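Local coordinates for protein lipase aflb (Neosartorya fumigata, PDB 6IDY) that probably hydrolyses the ester bonds of lipids, as a fungal lipase of the alpha/beta-hydrolase type, at residues R34-A37 with S38-S42; N217-S220 with A221-E224; T266-R269 with S270-P274. All coordinates share one frame; numbering follows the deposited sequence.

The three contacts are local ones, each within a single continuous run of chain, and they come in series as contact 1, contact 2 and contact 3. Contact 1 is about two and a half turns of helix 31-47, packed among other helices. Contact 2 is the last turns of helix 205-223, tied to the mixed central sheet just before strand 227-232. Contact 3 is a turn in the long, disulfide-fastened loop between strand 253-259 and helix 283-287. The centres of contacts 1 and 2 lie about 43 Å apart, on opposite sides of the chain's centre. Contact 3 is about 23 Å from contact 1 and about 39 Å from contact 2, centre to centre. None touches another, so each shapes its own part of the fold.

Contact 1. Residues R34-A37 with S38-S42; sequences RSIA and SLIAS
Arg34 to Ala37 and Ser38 to Ser42 are consecutive turns of helix 31-47, and four backbone hydrogen bonds join them in the i to i+4 pattern of an alpha-helix. Ser38 N gives to Arg34 O at 2.9 Å, and Leu39 N gives to Ser35 O with an N-H...O angle of 167°. Ile40 N reaches Ile36 O, and Ala41 N reaches Ala37 O. The bonds are alike in length, as expected of a regular helix.

The apolar contact is between Ile36 and Ile40, one turn apart. The two side chains lie side by side and point the same way. The branch methyl CG2 of Ile36 meets the chain end CD1 of Ile40 at 3.7 Å. In Ile40, CG1 is placed beside the backbone N (chi1 -69°). This brings it back over the preceding turn, where Ile40 CG1 lies 3.2 Å from Ile36 O. The CB of Ala41 packs on Ala37 O at 3.4 Å, and the CB of Leu39 lies 3.3 Å from Ser35 O.

The polar ends of Arg34 and Ser35 are bonded to residues before the segment. Arg34 NE bonds to Ala24 O, and Ser35 OG bonds to Ser31 O one turn back. Ser42 OG lies 3.2 Å from Ser38 O and 3.0 Å from Leu39 O.

The buried side packs against three other helices. Ile36 and Ile40 touch helix 81-90 and Leu419 of helix 414-424. Ala37 also meets Leu423 of that helix. Ala37, Ile40 and Ala41 rest on helix 16-24, through Leu20 and Ser21.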
ATOM      1  N   ARG A  34       9.967  21.111   6.834  1.00 40.15           N
ATOM      2  CA  ARG A  34       9.150  22.311   7.078  1.00 40.94           C
ATOM      3  C   ARG A  34       8.993  23.104   5.769  1.00 46.39           C
ATOM      4  O   ARG A  34       7.880  23.522   5.440  1.00 45.94           O
ATOM      5  CB  ARG A  34       9.798  23.219   8.138  1.00 41.49           C
ATOM      6  CG  ARG A  34       9.644  22.730   9.566  1.00 48.46           C
ATOM      7  CD  ARG A  34      10.367  23.627  10.547  1.00 51.80           C
ATOM      8  NE  ARG A  34       9.575  24.804  10.906  1.00 57.89           N
ATOM      9  CZ  ARG A  34       9.927  25.696  11.829  1.00 70.33           C
ATOM     10  NH1 ARG A  34       9.143  26.732  12.093  1.00 52.80           N
ATOM     11  NH2 ARG A  34      11.066  25.555  12.497  1.00 61.65           N
ATOM     12  N   SER A  35      10.111  23.281   5.018  1.00 43.84           N
ATOM     13  CA  SER A  35      10.161  23.991   3.732  1.00 44.20           C
ATOM     14  C   SER A  35       9.296  23.297   2.692  1.00 45.98           C
ATOM     15  O   SER A  35       8.537  23.971   1.995  1.00 45.70           O
ATOM     16  CB  SER A  35      11.598  24.103   3.229  1.00 48.42           C
ATOM     17  OG  SER A  35      12.401  24.824   4.149  1.00 59.89           O
ATOM     18  N   ILE A  36       9.382  21.946   2.618  1.00 40.41           N
ATOM     19  CA  ILE A  36       8.601  21.125   1.690  1.00 38.77           C
ATOM     20  C   ILE A  36       7.110  21.244   2.021  1.00 41.67           C
ATOM     21  O   ILE A  36       6.307  21.438   1.109  1.00 41.90           O
ATOM     22  CB  ILE A  36       9.124  19.655   1.617  1.00 40.83           C
ATOM     23  CG1 ILE A  36      10.557  19.617   1.040  1.00 41.26           C
ATOM     24  CG2 ILE A  36       8.193  18.754   0.790  1.00 40.40           C
ATOM     25  CD1 ILE A  36      11.341  18.310   1.276  1.00 46.02           C
ATOM     26  N   ALA A  37       6.753  21.185   3.323  1.00 37.07           N
ATOM     27  CA  ALA A  37       5.371  21.326   3.798  1.00 36.23           C
ATOM     28  C   ALA A  37       4.816  22.708   3.435  1.00 41.40           C
ATOM     29  O   ALA A  37       3.699  22.791   2.925  1.00 40.89           O
ATOM     30  CB  ALA A  37       5.303  21.109   5.302  1.00 36.63           C
ATOM     31  N   SER A  38       5.615  23.782   3.658  1.00 39.17           N
ATOM     32  CA  SER A  38       5.243  25.164   3.338  1.00 40.97           C
ATOM     33  C   SER A  38       5.016  25.318   1.831  1.00 47.27           C
ATOM     34  O   SER A  38       3.957  25.810   1.429  1.00 45.84           O
ATOM     35  CB  SER A  38       6.318  26.137   3.817  1.00 45.59           C
ATOM     36  OG  SER A  38       5.925  27.482   3.596  1.00 58.16           O
ATOM     37  N   LEU A  39       5.990  24.840   1.005  1.00 46.11           N
ATOM     38  CA  LEU A  39       5.941  24.876  -0.459  1.00 47.19           C
ATOM     39  C   LEU A  39       4.693  24.172  -0.988  1.00 50.71           C
ATOM     40  O   LEU A  39       4.016  24.718  -1.858  1.00 50.89           O
ATOM     41  CB  LEU A  39       7.213  24.251  -1.065  1.00 47.39           C
ATOM     42  CG  LEU A  39       7.365  24.344  -2.585  1.00 53.40           C
ATOM     43  CD1 LEU A  39       8.692  24.973  -2.959  1.00 54.75           C
ATOM     44  CD2 LEU A  39       7.219  22.970  -3.240  1.00 55.76           C
ATOM     45  N   ILE A  40       4.378  22.985  -0.438  1.00 46.56           N
ATOM     46  CA  ILE A  40       3.218  22.188  -0.841  1.00 46.24           C
ATOM     47  C   ILE A  40       1.915  22.881  -0.441  1.00 50.54           C
ATOM     48  O   ILE A  40       1.032  23.004  -1.289  1.00 50.95           O
ATOM     49  CB  ILE A  40       3.327  20.709  -0.352  1.00 48.44           C
ATOM     50  CG1 ILE A  40       4.449  19.978  -1.120  1.00 48.71           C
ATOM     51  CG2 ILE A  40       1.999  19.954  -0.496  1.00 48.22           C
ATOM     52  CD1 ILE A  40       4.801  18.627  -0.602  1.00 59.05           C
ATOM     53  N   ALA A  41       1.804  23.358   0.821  1.00 46.93           N
ATOM     54  CA  ALA A  41       0.614  24.065   1.314  1.00 47.42           C
ATOM     55  C   ALA A  41       0.318  25.317   0.476  1.00 52.08           C
ATOM     56  O   ALA A  41      -0.842  25.552   0.140  1.00 51.39           O
ATOM     57  CB  ALA A  41       0.776  24.434   2.782  1.00 48.31           C
ATOM     58  N   SER A  42       1.368  26.083   0.101  1.00 50.31           N
ATOM     59  CA  SER A  42       1.217  27.286  -0.719  1.00 52.02           C
ATOM     60  C   SER A  42       0.901  26.942  -2.176  1.00 58.73           C
ATOM     61  O   SER A  42       0.102  27.639  -2.795  1.00 59.21           O
ATOM     62  CB  SER A  42       2.434  28.200  -0.606  1.00 55.26           C
ATOM     63  OG  SER A  42       3.600  27.616  -1.160  1.00 65.44           O
TER

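Contact 2. Residues N217-S220 with A221-E224; sequences NYIS and AISE
Asn217 to Ser220 and Ala221 to Glu224 form the C-terminal turns of helix 205-223. Ile222 N gives a nearly straight bond to Tyr218 O (3.1 Å, 174°). Ala221 N bonds to Asn217 O from above the carbonyl plane. Glu224 has positive phi (51°) and is the C-prime residue of a Schellman motif that ends the helix. In it Ser225 N turns back to Ser220 O, and Glu224 N makes a weak bond to Ala221 O.

Ile219 O is gripped twice by Ser223. Ser223 OG reaches Ile219 O at 2.7 Å, and Ser223 N reaches the same oxygen at 3.2 Å, from opposite faces of the carbonyl plane. The first torsion of Ser223 (chi1 -50°) sets OG beside its own backbone N, within reach of that oxygen.

Ile222 crosses Tyr218 at a slant. Ile222 CG2 makes a CH-pi contact over one face of the Tyr218 ring, 4.1 Å from its centroid and offset toward the rim. Ile222 CD1 meets Tyr218 CE2 at 3.7 Å and Ile219 CD1 at 3.8 Å.

Tyr218 OH is held by Pro118 O. Tyr218 and Ile219 touch Ile147 of strand 147-148. Ile219 and Ser223 also pack on Pro162 of strand 161-166, joining the helix end to the central sheet.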
ATOM      1  N   ASN A 217     -10.493 -12.886   8.584  1.00 22.32           N
ATOM      2  CA  ASN A 217     -11.443 -13.781   9.243  1.00 23.31           C
ATOM      3  C   ASN A 217     -12.866 -13.242   9.261  1.00 27.74           C
ATOM      4  O   ASN A 217     -13.807 -14.025   9.128  1.00 27.69           O
ATOM      5  CB  ASN A 217     -10.956 -14.156  10.638  1.00 24.34           C
ATOM      6  CG  ASN A 217      -9.800 -15.127  10.606  1.00 33.79           C
ATOM      7  OD1 ASN A 217      -9.589 -15.860   9.628  1.00 25.29           O
ATOM      8  ND2 ASN A 217      -9.039 -15.176  11.683  1.00 23.51           N
ATOM      9  N   TYR A 218     -13.025 -11.911   9.339  1.00 24.16           N
ATOM     10  CA  TYR A 218     -14.344 -11.288   9.330  1.00 24.51           C
ATOM     11  C   TYR A 218     -14.989 -11.333   7.943  1.00 27.61           C
ATOM     12  O   TYR A 218     -16.166 -11.685   7.834  1.00 27.81           O
ATOM     13  CB  TYR A 218     -14.301  -9.850   9.896  1.00 25.20           C
ATOM     14  CG  TYR A 218     -15.627  -9.128   9.798  1.00 26.06           C
ATOM     15  CD1 TYR A 218     -16.599  -9.275  10.783  1.00 28.44           C
ATOM     16  CD2 TYR A 218     -15.928  -8.331   8.698  1.00 26.04           C
ATOM     17  CE1 TYR A 218     -17.840  -8.644  10.675  1.00 29.94           C
ATOM     18  CE2 TYR A 218     -17.160  -7.696   8.580  1.00 27.70           C
ATOM     19  CZ  TYR A 218     -18.111  -7.851   9.571  1.00 34.00           C
ATOM     20  OH  TYR A 218     -19.313  -7.209   9.441  1.00 34.72           O
ATOM     21  N   ILE A 219     -14.242 -10.938   6.901  1.00 22.67           N
ATOM     22  CA  ILE A 219     -14.772 -10.920   5.537  1.00 22.12           C
ATOM     23  C   ILE A 219     -15.054 -12.350   5.072  1.00 26.36           C
ATOM     24  O   ILE A 219     -16.095 -12.587   4.459  1.00 26.07           O
ATOM     25  CB  ILE A 219     -13.894 -10.078   4.569  1.00 23.99           C
ATOM     26  CG1 ILE A 219     -13.881  -8.572   4.980  1.00 23.40           C
ATOM     27  CG2 ILE A 219     -14.284 -10.262   3.094  1.00 24.29           C
ATOM     28  CD1 ILE A 219     -15.228  -7.759   4.865  1.00 24.10           C
ATOM     29  N   SER A 220     -14.192 -13.311   5.451  1.00 22.72           N
ATOM     30  CA  SER A 220     -14.422 -14.716   5.109  1.00 22.51           C
ATOM     31  C   SER A 220     -15.705 -15.246   5.771  1.00 28.00           C
ATOM     32  O   SER A 220     -16.473 -15.953   5.115  1.00 27.14           O
ATOM     33  CB  SER A 220     -13.224 -15.575   5.500  1.00 24.46           C
ATOM     34  OG  SER A 220     -13.420 -16.927   5.120  1.00 31.23           O
ATOM     35  N   ALA A 221     -15.946 -14.875   7.049  1.00 26.57           N
ATOM     36  CA  ALA A 221     -17.123 -15.307   7.821  1.00 28.00           C
ATOM     37  C   ALA A 221     -18.446 -14.801   7.250  1.00 32.51           C
ATOM     38  O   ALA A 221     -19.340 -15.616   7.016  1.00 32.12           O
ATOM     39  CB  ALA A 221     -16.985 -14.894   9.278  1.00 28.84           C
ATOM     40  N   ILE A 222     -18.566 -13.470   7.009  1.00 29.43           N
ATOM     41  CA  ILE A 222     -19.786 -12.829   6.480  1.00 29.43           C
ATOM     42  C   ILE A 222     -20.110 -13.249   5.042  1.00 32.96           C
ATOM     43  O   ILE A 222     -21.268 -13.177   4.626  1.00 33.69           O
ATOM     44  CB  ILE A 222     -19.766 -11.273   6.615  1.00 32.55           C
ATOM     45  CG1 ILE A 222     -18.590 -10.635   5.818  1.00 31.46           C
ATOM     46  CG2 ILE A 222     -19.792 -10.833   8.090  1.00 34.10           C
ATOM     47  CD1 ILE A 222     -18.692  -9.141   5.564  1.00 36.39           C
ATOM     48  N   SER A 223     -19.081 -13.646   4.283  1.00 27.84           N
ATOM     49  CA  SER A 223     -19.205 -14.052   2.884  1.00 27.12           C
ATOM     50  C   SER A 223     -19.322 -15.559   2.720  1.00 29.49           C
ATOM     51  O   SER A 223     -19.654 -16.005   1.622  1.00 29.42           O
ATOM     52  CB  SER A 223     -17.996 -13.565   2.087  1.00 28.77           C
ATOM     53  OG  SER A 223     -17.746 -12.190   2.315  1.00 34.83           O
ATOM     54  N   GLU A 224     -18.980 -16.345   3.785  1.00 24.73           N
ATOM     55  CA  GLU A 224     -18.940 -17.823   3.782  1.00 24.85           C
ATOM     56  C   GLU A 224     -18.093 -18.254   2.576  1.00 29.54           C
ATOM     57  O   GLU A 224     -18.515 -19.068   1.746  1.00 30.14           O
ATOM     58  CB  GLU A 224     -20.360 -18.431   3.718  1.00 27.11           C
ATOM     59  CG  GLU A 224     -21.259 -18.051   4.881  1.00 39.57           C
ATOM     60  CD  GLU A 224     -22.510 -18.903   4.993  1.00 64.40           C
ATOM     61  OE1 GLU A 224     -23.270 -18.985   4.001  1.00 58.09           O
ATOM     62  OE2 GLU A 224     -22.729 -19.491   6.076  1.00 60.03           O
TER

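Contact 3. Residues T266-R269 with S270-P274; sequences TVMR and SLVCP
Met268 and Val272 face each other across a turn in the loop between strand 253-259 and helix 283-287. The chain doubles back here through Arg269, Ser270 and Leu271. Leu271 is the centre of an inverse gamma turn, in which Val272 N makes a weak bond to Ser270 O at 2.8 Å. Cys273 follows directly and is tied to Cys281 by a disulfide, which fastens this loop covalently to a later part of the same connection.

The side chain of Met268 meets backbone carbonyls and side chains of the returning arm, and carries most of the contact. Its chain is bent at both chi2 (-60°) and chi3 (-83°), and this folds it along that arm. Met268 CB lies 3.5 Å from Ser270 O, and Met268 CG lies 3.6 Å from Val272 O. Met268 SD passes near Pro274 CA. The side chains of Met268 and Val272 cross at about a right angle, with the methyl CE of the methionine against CG2 of the valine. Both also touch Ala277 farther along the loop.

Thr266 and Pro274 close the open end of the turn. Their side chains slide past each other in opposite directions. The methyl CG2 of Thr266 sits between its backbone N and carbonyl carbon, because OG1 takes the anti place (chi1 -176°). Thr266 CG2 meets the proline ring at Pro274 CB, 3.6 Å away, and at Pro274 CG, 3.7 Å away. Thr266 OG1 has a different partner, Gln322 N. Backbone bonds from Thr266 to Gln288 and Trp290, and from Val267 to Gln322, hold the first arm to neighbouring loop regions.

The arms are thus joined by van der Waals contacts. At the far end of the methionine, Met268 CE lies 3.5 Å from Cys273 O.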
ATOM      1  N   THR A 266      13.624  -1.576   3.954  1.00 18.91           N
ATOM      2  CA  THR A 266      14.434  -0.772   3.045  1.00 18.59           C
ATOM      3  C   THR A 266      15.670  -0.211   3.714  1.00 22.23           C
ATOM      4  O   THR A 266      15.685   0.011   4.926  1.00 22.07           O
ATOM      5  CB  THR A 266      13.574   0.321   2.376  1.00 23.54           C
ATOM      6  OG1 THR A 266      14.369   1.020   1.424  1.00 21.63           O
ATOM      7  CG2 THR A 266      12.973   1.306   3.369  1.00 20.88           C
ATOM      8  N   VAL A 267      16.702   0.035   2.918  1.00 19.38           N
ATOM      9  CA  VAL A 267      17.936   0.619   3.440  1.00 19.95           C
ATOM     10  C   VAL A 267      17.926   2.120   3.293  1.00 22.21           C
ATOM     11  O   VAL A 267      17.197   2.667   2.457  1.00 20.22           O
ATOM     12  CB  VAL A 267      19.214   0.027   2.810  1.00 24.14           C
ATOM     13  CG1 VAL A 267      19.357  -1.433   3.158  1.00 24.02           C
ATOM     14  CG2 VAL A 267      19.261   0.249   1.300  1.00 23.58           C
ATOM     15  N   MET A 268      18.768   2.777   4.094  1.00 19.14           N
ATOM     16  CA  MET A 268      18.986   4.214   4.045  1.00 19.06           C
ATOM     17  C   MET A 268      20.489   4.423   4.134  1.00 24.44           C
ATOM     18  O   MET A 268      21.172   3.746   4.911  1.00 23.99           O
ATOM     19  CB  MET A 268      18.236   4.950   5.181  1.00 21.02           C
ATOM     20  CG  MET A 268      16.711   4.853   5.084  1.00 23.29           C
ATOM     21  SD  MET A 268      16.017   5.555   3.559  1.00 26.31           S
ATOM     22  CE  MET A 268      15.930   7.310   4.012  1.00 23.07           C
ATOM     23  N   ARG A 269      21.007   5.318   3.297  1.00 22.15           N
ATOM     24  CA  ARG A 269      22.419   5.657   3.234  1.00 22.72           C
ATOM     25  C   ARG A 269      22.889   6.274   4.580  1.00 27.24           C
ATOM     26  O   ARG A 269      23.956   5.912   5.083  1.00 27.54           O
ATOM     27  CB  ARG A 269      22.633   6.601   2.048  1.00 22.94           C
ATOM     28  CG  ARG A 269      23.992   7.260   1.970  1.00 28.51           C
ATOM     29  CD  ARG A 269      24.300   7.710   0.564  1.00 26.99           C
ATOM     30  NE  ARG A 269      23.200   8.463  -0.044  1.00 25.39           N
ATOM     31  CZ  ARG A 269      23.039   9.779   0.045  1.00 37.83           C
ATOM     32  NH1 ARG A 269      23.905  10.518   0.726  1.00 32.23           N
ATOM     33  NH2 ARG A 269      22.015  10.367  -0.558  1.00 27.48           N
ATOM     34  N   SER A 270      22.071   7.171   5.165  1.00 23.09           N
ATOM     35  CA  SER A 270      22.360   7.803   6.455  1.00 22.58           C
ATOM     36  C   SER A 270      21.595   7.086   7.584  1.00 25.57           C
ATOM     37  O   SER A 270      20.676   6.316   7.306  1.00 23.88           O
ATOM     38  CB  SER A 270      22.014   9.288   6.410  1.00 24.04           C
ATOM     39  OG  SER A 270      22.772   9.948   5.412  1.00 25.87           O
ATOM     40  N   LEU A 271      21.979   7.326   8.848  1.00 24.19           N
ATOM     41  CA  LEU A 271      21.346   6.697  10.015  1.00 23.88           C
ATOM     42  C   LEU A 271      20.043   7.415  10.355  1.00 26.19           C
ATOM     43  O   LEU A 271      19.896   8.048  11.403  1.00 25.83           O
ATOM     44  CB  LEU A 271      22.328   6.628  11.201  1.00 24.58           C
ATOM     45  CG  LEU A 271      23.534   5.690  11.004  1.00 28.63           C
ATOM     46  CD1 LEU A 271      24.634   5.985  12.020  1.00 29.19           C
ATOM     47  CD2 LEU A 271      23.115   4.220  11.031  1.00 27.55           C
ATOM     48  N   VAL A 272      19.100   7.328   9.412  1.00 22.04           N
ATOM     49  CA  VAL A 272      17.801   7.988   9.443  1.00 21.14           C
ATOM     50  C   VAL A 272      16.701   6.993   9.069  1.00 23.75           C
ATOM     51  O   VAL A 272      16.988   5.947   8.490  1.00 21.99           O
ATOM     52  CB  VAL A 272      17.788   9.250   8.525  1.00 24.78           C
ATOM     53  CG1 VAL A 272      18.701  10.355   9.062  1.00 24.89           C
ATOM     54  CG2 VAL A 272      18.120   8.908   7.066  1.00 24.02           C
ATOM     55  N   CYS A 273      15.445   7.325   9.368  1.00 19.63           N
ATOM     56  CA  CYS A 273      14.349   6.412   9.074  1.00 19.87           C
ATOM     57  C   CYS A 273      13.938   6.375   7.599  1.00 23.29           C
ATOM     58  O   CYS A 273      13.991   7.406   6.934  1.00 21.80           O
ATOM     59  CB  CYS A 273      13.147   6.736   9.958  1.00 19.84           C
ATOM     60  SG  CYS A 273      12.347   8.313   9.558  1.00 23.58           S
ATOM     61  N   PRO A 274      13.366   5.242   7.122  1.00 20.45           N
ATOM     62  CA  PRO A 274      12.757   5.231   5.776  1.00 20.68           C
ATOM     63  C   PRO A 274      11.658   6.304   5.675  1.00 24.98           C
ATOM     64  O   PRO A 274      11.123   6.738   6.707  1.00 23.81           O
ATOM     65  CB  PRO A 274      12.121   3.844   5.708  1.00 21.83           C
ATOM     66  CG  PRO A 274      12.931   3.011   6.654  1.00 25.90           C
ATOM     67  CD  PRO A 274      13.208   3.934   7.786  1.00 21.87           C
TER